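PDB 6RK0: flavin-nucleotide-binding protein from Azotobacter vinelandii, which probably acts as a terminal oxidase of low potential associated with the iron-only nitrogenase, binding both FAD and heme b. Local coordinates for residues E33-I38 with A169-R174; A37-T42 with R112-L117; K81-Q86 with A120-D125. All coordinates share one frame; numbering follows the deposited sequence.

Contact 1 (E33-I38 with A169-R174). With FAD (flavin-adenine dinucleotide), chain G.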
# COMPACT_ATOMS: atom_id res chain seq x y z
N GLU A 33 -8.84 17.31 -9.92
CA GLU A 33 -7.60 17.87 -9.40
C GLU A 33 -7.06 17.04 -8.24
O GLU A 33 -5.86 16.77 -8.16
CB GLU A 33 -7.83 19.32 -8.96
CG GLU A 33 -6.58 19.98 -8.46
CD GLU A 33 -6.79 21.44 -8.10
OE1 GLU A 33 -7.82 22.04 -8.52
OE2 GLU A 33 -5.92 21.98 -7.40
N THR A 34 -7.94 16.64 -7.32
CA THR A 34 -7.52 15.80 -6.20
C THR A 34 -7.12 14.41 -6.67
O THR A 34 -6.10 13.87 -6.23
CB THR A 34 -8.61 15.74 -5.13
OG1 THR A 34 -8.87 17.07 -4.65
CG2 THR A 34 -8.16 14.84 -3.96
N VAL A 35 -7.89 13.82 -7.57
CA VAL A 35 -7.54 12.50 -8.11
C VAL A 35 -6.13 12.52 -8.65
O VAL A 35 -5.29 11.69 -8.32
CB VAL A 35 -8.56 12.08 -9.19
CG1 VAL A 35 -8.14 10.84 -9.93
CG2 VAL A 35 -9.97 11.93 -8.59
N LYS A 36 -5.86 13.49 -9.54
CA LYS A 36 -4.54 13.60 -10.16
C LYS A 36 -3.45 13.88 -9.14
O LYS A 36 -2.34 13.35 -9.25
CB LYS A 36 -4.54 14.68 -11.25
CG LYS A 36 -5.37 14.29 -12.44
CD LYS A 36 -5.40 15.41 -13.49
CE LYS A 36 -6.20 15.00 -14.71
NZ LYS A 36 -6.10 16.08 -15.74
N ALA A 37 -3.73 14.73 -8.15
CA ALA A 37 -2.70 15.06 -7.17
C ALA A 37 -2.30 13.85 -6.34
O ALA A 37 -1.12 13.70 -5.99
CB ALA A 37 -3.15 16.19 -6.26
N ILE A 38 -3.24 12.97 -6.01
CA ILE A 38 -2.89 11.76 -5.27
C ILE A 38 -2.13 10.80 -6.18
O ILE A 38 -1.07 10.27 -5.80
CB ILE A 38 -4.14 11.12 -4.65
CG1 ILE A 38 -4.82 12.08 -3.65
CG2 ILE A 38 -3.77 9.82 -3.96
CD1 ILE A 38 -6.18 11.64 -3.13
N ALA A 169 -13.65 7.54 -10.35
CA ALA A 169 -12.73 7.62 -9.21
C ALA A 169 -13.40 8.22 -7.99
O ALA A 169 -14.15 9.20 -8.07
CB ALA A 169 -11.55 8.56 -9.56
N SER A 170 -13.05 7.67 -6.83
CA SER A 170 -13.39 8.26 -5.54
C SER A 170 -12.11 8.49 -4.76
O SER A 170 -11.21 7.63 -4.76
CB SER A 170 -14.34 7.38 -4.75
OG SER A 170 -13.82 6.07 -4.59
N CYS A 171 -12.04 9.62 -4.05
CA CYS A 171 -10.96 9.85 -3.12
C CYS A 171 -11.49 10.04 -1.71
O CYS A 171 -12.62 10.54 -1.52
CB CYS A 171 -10.13 11.09 -3.44
SG CYS A 171 -9.66 11.28 -5.15
N LYS A 172 -10.66 9.73 -0.71
CA LYS A 172 -10.86 10.17 0.65
C LYS A 172 -9.55 10.76 1.12
O LYS A 172 -8.48 10.21 0.83
CB LYS A 172 -11.33 9.04 1.61
CG LYS A 172 -12.75 8.57 1.34
CD LYS A 172 -13.14 7.37 2.18
CE LYS A 172 -13.37 7.63 3.68
NZ LYS A 172 -13.73 6.35 4.38
N VAL A 173 -9.63 11.87 1.85
CA VAL A 173 -8.46 12.56 2.38
C VAL A 173 -8.76 12.99 3.80
O VAL A 173 -9.81 13.59 4.05
CB VAL A 173 -8.11 13.81 1.53
CG1 VAL A 173 -6.95 14.58 2.17
CG2 VAL A 173 -7.78 13.39 0.10
N ARG A 174 -7.82 12.72 4.71
CA ARG A 174 -7.87 13.28 6.05
C ARG A 174 -6.57 14.00 6.33
O ARG A 174 -5.49 13.44 6.07
CB ARG A 174 -8.12 12.24 7.14
CG ARG A 174 -8.51 12.89 8.47
CD ARG A 174 -8.26 11.95 9.65
NE ARG A 174 -8.86 12.45 10.89
CZ ARG A 174 -8.37 13.42 11.66
NH1 ARG A 174 -7.18 13.96 11.43
NH2 ARG A 174 -9.11 13.82 12.71
PA FAD G . -18.13 2.73 1.70
O1A FAD G . -18.33 4.17 2.00
O2A FAD G . -19.27 1.79 1.94
O5B FAD G . -17.59 2.56 0.21
C5B FAD G . -18.37 3.09 -0.88
C4B FAD G . -17.44 3.64 -1.93
O4B FAD G . -16.63 4.68 -1.35
C3B FAD G . -16.42 2.66 -2.49
O3B FAD G . -16.98 1.78 -3.44
C2B FAD G . -15.34 3.60 -3.02
O2B FAD G . -15.71 4.05 -4.30
C1B FAD G . -15.37 4.74 -2.00
N9A FAD G . -14.33 4.61 -0.97
C8A FAD G . -14.39 3.92 0.20
N7A FAD G . -13.26 3.94 0.87
C5A FAD G . -12.40 4.68 0.07
C6A FAD G . -11.05 5.06 0.23
N6A FAD G . -10.27 4.70 1.27
N1A FAD G . -10.49 5.79 -0.77
C2A FAD G . -11.25 6.13 -1.82
N3A FAD G . -12.52 5.83 -2.08
C4A FAD G . -13.05 5.10 -1.07
N1 FAD G . -10.89 2.01 7.63
C2 FAD G . -11.19 1.26 8.74
O2 FAD G . -12.35 0.90 8.99
N3 FAD G . -10.18 0.86 9.59
C4 FAD G . -8.86 1.15 9.43
O4 FAD G . -8.01 0.70 10.20
C4X FAD G . -8.57 1.99 8.29
N5 FAD G . -7.30 2.36 8.08
C5X FAD G . -7.02 3.10 6.93
C6 FAD G . -5.68 3.44 6.64
C7 FAD G . -5.35 4.15 5.49
C7M FAD G . -3.91 4.52 5.22
C8 FAD G . -6.38 4.51 4.59
C8M FAD G . -6.07 5.20 3.31
C9 FAD G . -7.70 4.21 4.90
C9A FAD G . -8.03 3.49 6.03
N10 FAD G . -9.37 3.17 6.36
C10 FAD G . -9.65 2.35 7.44
C1' FAD G . -10.50 3.56 5.51
C2' FAD G . -10.91 2.46 4.55
O2' FAD G . -10.05 2.46 3.43
C3' FAD G . -12.35 2.66 4.08
O3' FAD G . -12.47 3.94 3.47
C4' FAD G . -13.37 2.54 5.21
O4' FAD G . -13.14 1.33 5.93
C5' FAD G . -14.77 2.50 4.67
O5' FAD G . -14.88 1.44 3.69
P FAD G . -16.29 0.94 3.17
O1P FAD G . -17.19 0.56 4.31
O2P FAD G . -16.02 -0.09 2.09
O3P FAD G . -16.82 2.28 2.48
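Behind the strand face where Cys-171 meets Val-35 and Ile-38 lies the flat group of this contact, the adenine of FAD. One face of the purine carries the aliphatic chain of Lys-172, whose CD sits almost straight above C5A at 3.5 Å; the methyl end of Met-115 lies over the opposite face. At the rim, Ser-170 OG donates to FAD N3A at 2.8 Å and accepts a hydrogen bond from the ribose hydroxyl FAD O2B, also at 2.8 Å, so one hydroxyl fixes base and sugar together. Lys-172 bends at its third torsion (chi3 72°), which lets its methylenes stay over the base while NZ turns to donate to the ribityl oxygen FAD O3' at 2.9 Å. The same NZ also bonds a heme carboxylate oxygen, making this lysine a link between the two cofactors. The alternation of strand 169-174 explains the division of labour: Ser-170 and Lys-172 face the cofactors, whereas Ala-169, Cys-171 and Val-173 face helix 32-40. This helix packs on the antiparallel sheet of the split beta-barrel fold of the pyridoxamine 5'-phosphate oxidase family. The short axes approach to 8.7 Å and cross at 74°, so the helix lies across the strand. Its grip is apolar. Val-35 CG2 comes to 3.5 Å from Cys-171 SG and 3.8 Å from Ala-169 CB, while its CG1 is the more distant branch. Ile-38 CD1 touches both Cys-171 CB, at 4.0 Å, and Val-173 CG2, the two side chains of Ile-38 and Val-173 running past each other in opposite directions. Thr-34 contributes its methyl CG2 beside Cys-171 SG and keeps its hydroxyl for Asp-31.

Contact 2 (A37-T42 with R112-L117). With FAD (flavin-adenine dinucleotide), chain G.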
# COMPACT_ATOMS: atom_id res chain seq x y z
N ALA A 37 -3.73 14.73 -8.15
CA ALA A 37 -2.70 15.06 -7.17
C ALA A 37 -2.30 13.85 -6.34
O ALA A 37 -1.12 13.70 -5.99
CB ALA A 37 -3.15 16.19 -6.26
N ILE A 38 -3.24 12.97 -6.01
CA ILE A 38 -2.89 11.76 -5.27
C ILE A 38 -2.13 10.80 -6.18
O ILE A 38 -1.07 10.27 -5.80
CB ILE A 38 -4.14 11.12 -4.65
CG1 ILE A 38 -4.82 12.08 -3.65
CG2 ILE A 38 -3.77 9.82 -3.96
CD1 ILE A 38 -6.18 11.64 -3.13
N LEU A 39 -2.64 10.58 -7.39
CA LEU A 39 -1.96 9.68 -8.31
C LEU A 39 -0.54 10.15 -8.63
O LEU A 39 0.36 9.33 -8.82
CB LEU A 39 -2.77 9.58 -9.60
CG LEU A 39 -4.14 8.91 -9.49
CD1 LEU A 39 -4.85 9.03 -10.82
CD2 LEU A 39 -4.01 7.44 -9.05
N ASP A 40 -0.32 11.46 -8.68
CA ASP A 40 0.97 11.98 -9.08
C ASP A 40 1.97 11.95 -7.93
O ASP A 40 3.15 12.15 -8.17
CB ASP A 40 0.83 13.41 -9.58
CG ASP A 40 0.12 13.50 -10.92
OD1 ASP A 40 -0.07 12.45 -11.58
OD2 ASP A 40 -0.26 14.64 -11.31
N ALA A 41 1.53 11.70 -6.70
CA ALA A 41 2.38 11.77 -5.52
C ALA A 41 3.16 10.50 -5.24
O ALA A 41 4.06 10.53 -4.39
CB ALA A 41 1.56 12.13 -4.30
N THR A 42 2.84 9.38 -5.89
CA THR A 42 3.38 8.09 -5.49
C THR A 42 3.36 7.15 -6.68
O THR A 42 2.47 7.23 -7.51
CB THR A 42 2.57 7.52 -4.32
OG1 THR A 42 3.15 6.25 -3.98
CG2 THR A 42 1.09 7.36 -4.63
N ARG A 112 -4.19 10.02 2.24
CA ARG A 112 -4.81 10.30 0.95
C ARG A 112 -5.05 8.97 0.27
O ARG A 112 -4.12 8.14 0.23
CB ARG A 112 -3.88 11.16 0.07
CG ARG A 112 -3.67 12.57 0.58
CD ARG A 112 -2.42 13.20 0.01
NE ARG A 112 -1.24 12.63 0.66
CZ ARG A 112 -0.00 12.84 0.23
NH1 ARG A 112 0.22 13.45 -0.93
NH2 ARG A 112 1.02 12.42 0.94
N SER A 113 -6.23 8.74 -0.29
CA SER A 113 -6.45 7.51 -1.03
C SER A 113 -7.40 7.73 -2.18
O SER A 113 -8.35 8.53 -2.09
CB SER A 113 -6.88 6.34 -0.19
OG SER A 113 -8.07 6.56 0.44
N VAL A 114 -7.15 7.01 -3.27
CA VAL A 114 -8.02 7.05 -4.43
C VAL A 114 -8.27 5.62 -4.90
O VAL A 114 -7.36 4.78 -4.88
CB VAL A 114 -7.48 7.96 -5.56
CG1 VAL A 114 -6.10 7.50 -6.03
CG2 VAL A 114 -8.48 8.07 -6.73
N MET A 115 -9.51 5.36 -5.30
CA MET A 115 -9.90 4.11 -5.95
C MET A 115 -10.38 4.47 -7.34
O MET A 115 -11.25 5.33 -7.51
CB MET A 115 -11.01 3.38 -5.19
CG MET A 115 -10.56 2.90 -3.82
SD MET A 115 -11.92 2.07 -2.99
CE MET A 115 -11.17 1.72 -1.39
N LEU A 116 -9.82 3.79 -8.33
CA LEU A 116 -10.22 3.87 -9.73
C LEU A 116 -10.89 2.57 -10.12
O LEU A 116 -10.33 1.48 -9.90
CB LEU A 116 -8.99 4.04 -10.64
CG LEU A 116 -8.05 5.18 -10.35
CD1 LEU A 116 -6.94 5.22 -11.36
CD2 LEU A 116 -8.77 6.52 -10.25
N LEU A 117 -12.09 2.66 -10.69
CA LEU A 117 -12.85 1.48 -11.05
C LEU A 117 -13.04 1.41 -12.55
O LEU A 117 -13.15 2.44 -13.23
CB LEU A 117 -14.25 1.53 -10.42
CG LEU A 117 -14.27 1.57 -8.90
CD1 LEU A 117 -15.65 1.33 -8.40
CD2 LEU A 117 -13.21 0.67 -8.19
PA FAD G . -18.13 2.73 1.70
O1A FAD G . -18.33 4.17 2.00
O2A FAD G . -19.27 1.79 1.94
O5B FAD G . -17.59 2.56 0.21
C5B FAD G . -18.37 3.09 -0.88
C4B FAD G . -17.44 3.64 -1.93
O4B FAD G . -16.63 4.68 -1.35
C3B FAD G . -16.42 2.66 -2.49
O3B FAD G . -16.98 1.78 -3.44
C2B FAD G . -15.34 3.60 -3.02
O2B FAD G . -15.71 4.05 -4.30
C1B FAD G . -15.37 4.74 -2.00
N9A FAD G . -14.33 4.61 -0.97
C8A FAD G . -14.39 3.92 0.20
N7A FAD G . -13.26 3.94 0.87
C5A FAD G . -12.40 4.68 0.07
C6A FAD G . -11.05 5.06 0.23
N6A FAD G . -10.27 4.70 1.27
N1A FAD G . -10.49 5.79 -0.77
C2A FAD G . -11.25 6.13 -1.82
N3A FAD G . -12.52 5.83 -2.08
C4A FAD G . -13.05 5.10 -1.07
N1 FAD G . -10.89 2.01 7.63
C2 FAD G . -11.19 1.26 8.74
O2 FAD G . -12.35 0.90 8.99
N3 FAD G . -10.18 0.86 9.59
C4 FAD G . -8.86 1.15 9.43
O4 FAD G . -8.01 0.70 10.20
C4X FAD G . -8.57 1.99 8.29
N5 FAD G . -7.30 2.36 8.08
C5X FAD G . -7.02 3.10 6.93
C6 FAD G . -5.68 3.44 6.64
C7 FAD G . -5.35 4.15 5.49
C7M FAD G . -3.91 4.52 5.22
C8 FAD G . -6.38 4.51 4.59
C8M FAD G . -6.07 5.20 3.31
C9 FAD G . -7.70 4.21 4.90
C9A FAD G . -8.03 3.49 6.03
N10 FAD G . -9.37 3.17 6.36
C10 FAD G . -9.65 2.35 7.44
C1' FAD G . -10.50 3.56 5.51
C2' FAD G . -10.91 2.46 4.55
O2' FAD G . -10.05 2.46 3.43
C3' FAD G . -12.35 2.66 4.08
O3' FAD G . -12.47 3.94 3.47
C4' FAD G . -13.37 2.54 5.21
O4' FAD G . -13.14 1.33 5.93
C5' FAD G . -14.77 2.50 4.67
O5' FAD G . -14.88 1.44 3.69
P FAD G . -16.29 0.94 3.17
O1P FAD G . -17.19 0.56 4.31
O2P FAD G . -16.02 -0.09 2.09
O3P FAD G . -16.82 2.28 2.48
O HOH W 1 -1.46 14.51 -3.04
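Arg-112 runs from the middle of the sheet to the end of helix 32-40. Its CB rests against the flank of Ile-38, 3.9 Å from Ile-38 CG1 and almost as near to Ile-38 CD1. The chain then bends at chi3 (-75°) and carries the guanidinium alongside Ala-41, where NH1 lies 3.9 Å from Ala-41 CB. A water in the guanidinium plane, at its edge, accepts from Arg-112 NH1 at 2.9 Å and donates weakly to Ala-37 O. The tip ends in two salt bridges of NH2, to Asp-96 and to the terminal carboxylate of Gly-225. Further along the strand the contact turns apolar: Leu-39 CD2 meets Val-114 CG1 at 3.7 Å, in one of the two conformers of that valine, and stands 4.3 Å from Leu-116 CD1. Strand 108-118 belongs to the split barrel of this flavin-binding family, and its alternate residues face the cofactor. Ser-113 OG donates to FAD N1A at 2.8 Å, and Met-115 SD lies 3.7 Å from the ribose carbon FAD C2B. No direct hydrogen bond joins helix to strand. With its stem packed on isoleucine and its charge answered by two carboxylates, Arg-112 probably stays protonated and ties this strand to Asp-96 and to the C-terminal carboxylate of Gly-225 through ionic bonds, while dispersion forces hold the leucines and valine.

Contact 3 (K81-Q86 with A120-D125)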
# COMPACT_ATOMS: atom_id res chain seq x y z
N LYS A 81 -4.07 -11.23 -18.45
CA LYS A 81 -5.15 -12.02 -19.04
C LYS A 81 -6.50 -11.76 -18.35
O LYS A 81 -7.53 -11.58 -18.99
CB LYS A 81 -4.79 -13.49 -18.98
CG LYS A 81 -5.86 -14.35 -19.59
CD LYS A 81 -5.49 -15.82 -19.61
CE LYS A 81 -6.63 -16.65 -20.22
NZ LYS A 81 -6.30 -18.10 -20.29
N ALA A 82 -6.50 -11.70 -17.04
CA ALA A 82 -7.74 -11.61 -16.30
C ALA A 82 -8.42 -10.25 -16.45
O ALA A 82 -9.66 -10.17 -16.42
CB ALA A 82 -7.51 -11.95 -14.84
N LEU A 83 -7.67 -9.18 -16.63
CA LEU A 83 -8.29 -7.86 -16.62
C LEU A 83 -9.13 -7.60 -17.86
O LEU A 83 -9.98 -6.71 -17.84
CB LEU A 83 -7.25 -6.77 -16.35
CG LEU A 83 -6.17 -6.58 -17.39
CD1 LEU A 83 -6.65 -5.81 -18.62
CD2 LEU A 83 -4.95 -5.79 -16.78
N GLU A 84 -8.97 -8.39 -18.92
CA GLU A 84 -9.73 -8.07 -20.12
C GLU A 84 -11.23 -8.34 -19.96
O GLU A 84 -12.04 -7.81 -20.73
CB GLU A 84 -9.13 -8.79 -21.32
CG GLU A 84 -7.76 -8.23 -21.70
CD GLU A 84 -7.33 -8.63 -23.09
OE1 GLU A 84 -7.00 -9.82 -23.27
OE2 GLU A 84 -7.32 -7.76 -23.99
N HIS A 85 -11.61 -9.16 -19.00
CA HIS A 85 -12.98 -9.64 -18.90
C HIS A 85 -13.66 -9.32 -17.57
O HIS A 85 -14.70 -9.92 -17.26
CB HIS A 85 -13.01 -11.13 -19.19
CG HIS A 85 -12.38 -11.49 -20.51
ND1 HIS A 85 -12.90 -11.07 -21.71
CD2 HIS A 85 -11.26 -12.19 -20.80
CE1 HIS A 85 -12.14 -11.50 -22.70
NE2 HIS A 85 -11.14 -12.19 -22.17
N GLN A 86 -13.14 -8.37 -16.80
CA GLN A 86 -13.79 -7.99 -15.54
C GLN A 86 -13.43 -6.55 -15.20
O GLN A 86 -12.34 -6.08 -15.51
CB GLN A 86 -13.37 -8.91 -14.39
CG GLN A 86 -11.90 -8.77 -14.03
CD GLN A 86 -11.53 -9.71 -12.91
OE1 GLN A 86 -11.72 -9.38 -11.71
NE2 GLN A 86 -11.08 -10.91 -13.24
N ALA A 120 -10.04 -2.15 -17.52
CA ALA A 120 -8.73 -1.83 -18.04
C ALA A 120 -8.59 -2.41 -19.45
O ALA A 120 -9.34 -3.29 -19.88
CB ALA A 120 -7.66 -2.40 -17.11
N GLU A 121 -7.59 -1.89 -20.16
CA GLU A 121 -7.31 -2.24 -21.54
C GLU A 121 -5.84 -2.54 -21.72
O GLU A 121 -5.00 -1.83 -21.17
CB GLU A 121 -7.65 -1.03 -22.47
CG GLU A 121 -9.09 -0.53 -22.30
CD GLU A 121 -9.39 0.77 -23.05
OE1 GLU A 121 -8.59 1.21 -23.91
OE2 GLU A 121 -10.47 1.36 -22.75
N LEU A 122 -5.53 -3.58 -22.49
CA LEU A 122 -4.12 -3.87 -22.79
C LEU A 122 -3.67 -3.10 -24.02
O LEU A 122 -4.44 -2.90 -24.96
CB LEU A 122 -3.90 -5.34 -23.13
CG LEU A 122 -4.15 -6.31 -22.00
CD1 LEU A 122 -3.87 -7.72 -22.49
CD2 LEU A 122 -3.36 -5.98 -20.71
N ILE A 123 -2.41 -2.71 -24.03
CA ILE A 123 -1.82 -2.12 -25.23
C ILE A 123 -1.29 -3.25 -26.10
O ILE A 123 -0.31 -3.90 -25.75
CB ILE A 123 -0.71 -1.14 -24.86
CG1 ILE A 123 -1.22 -0.05 -23.94
CG2 ILE A 123 -0.08 -0.57 -26.13
CD1 ILE A 123 -0.24 0.98 -23.63
N SER A 124 -1.91 -3.48 -27.25
CA SER A 124 -1.44 -4.52 -28.16
C SER A 124 -0.45 -4.01 -29.20
O SER A 124 0.30 -4.81 -29.78
CB SER A 124 -2.62 -5.20 -28.86
OG SER A 124 -3.37 -4.24 -29.57
N ASP A 125 -0.44 -2.71 -29.44
CA ASP A 125 0.46 -2.10 -30.42
C ASP A 125 1.85 -1.95 -29.79
O ASP A 125 2.03 -1.23 -28.80
CB ASP A 125 -0.13 -0.76 -30.78
CG ASP A 125 0.67 -0.05 -31.79
OD1 ASP A 125 1.93 -0.05 -31.68
OD2 ASP A 125 0.06 0.53 -32.69
O HOH W 2 -10.13 -4.58 -16.15
O HOH W 3 -7.67 -5.07 -23.66
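Leu-83, near the C-terminal end of helix 78-82, packs on Ala-120 and Leu-122 where strand 121-122 joins the antiparallel sheet of the split barrel. This is the buried, closely packed apolar side. A single methyl does most of the work: Leu-83 CD1 is 3.9 Å from Ala-120 CB and 3.9 Å from Leu-122 CD2. The leucine reaches there with CG placed between its own backbone N and carbonyl carbon (chi1 64°), a less usual setting for this side chain. Trp-71, beside Leu-83 and Ala-120, and Ala-162, beside Leu-83 and Leu-122, carry the packing on into strands 68-74 and 159-165. Outside this patch the contact is exposed and bridged by water. Glu-84, exposed, crosses Leu-122 at about a right angle, its carboxylate carbon CD lying 3.6 Å from Leu-122 CD1, so the carboxylate borders a methyl, while its OE2 is bonded to water. No direct hydrogen bond spans the two segments; water does so twice. One water donates to Leu-83 O at 2.7 Å and to Gln-86 O at 2.7 Å while accepting from Ala-120 N at 2.8 Å, and thereby bridges two carbonyl oxygens of 81-86 and a backbone N-H across the contact. The second lies beside the carboxylate: it accepts from Leu-122 N at 2.9 Å and donates to Glu-84 OE2 at 2.7 Å.

How the contacts relate
Contacts 1 and 2 are two halves of one buried interface: they share Ala-37 and Ile-38 of helix 32-40 and land on neighbouring strands, 169-174 and 108-118, whose backbones are probably hydrogen-bonded. Their centres are 5 Å apart, and both strands turn their other face to FAD. The centre of contact 3 lies about 25 Å from that of contact 1 and about 21 Å from that of contact 2, toward the surface, though strand 121-122 follows 108-118 and reaches the same sheet. Chemistry follows place: contact 1 is apolar between its segments, contact 2 adds a salt-bridged arginine and one water, and contact 3 combines a leucine-alanine patch with an exposed glutamate and two bridging waters.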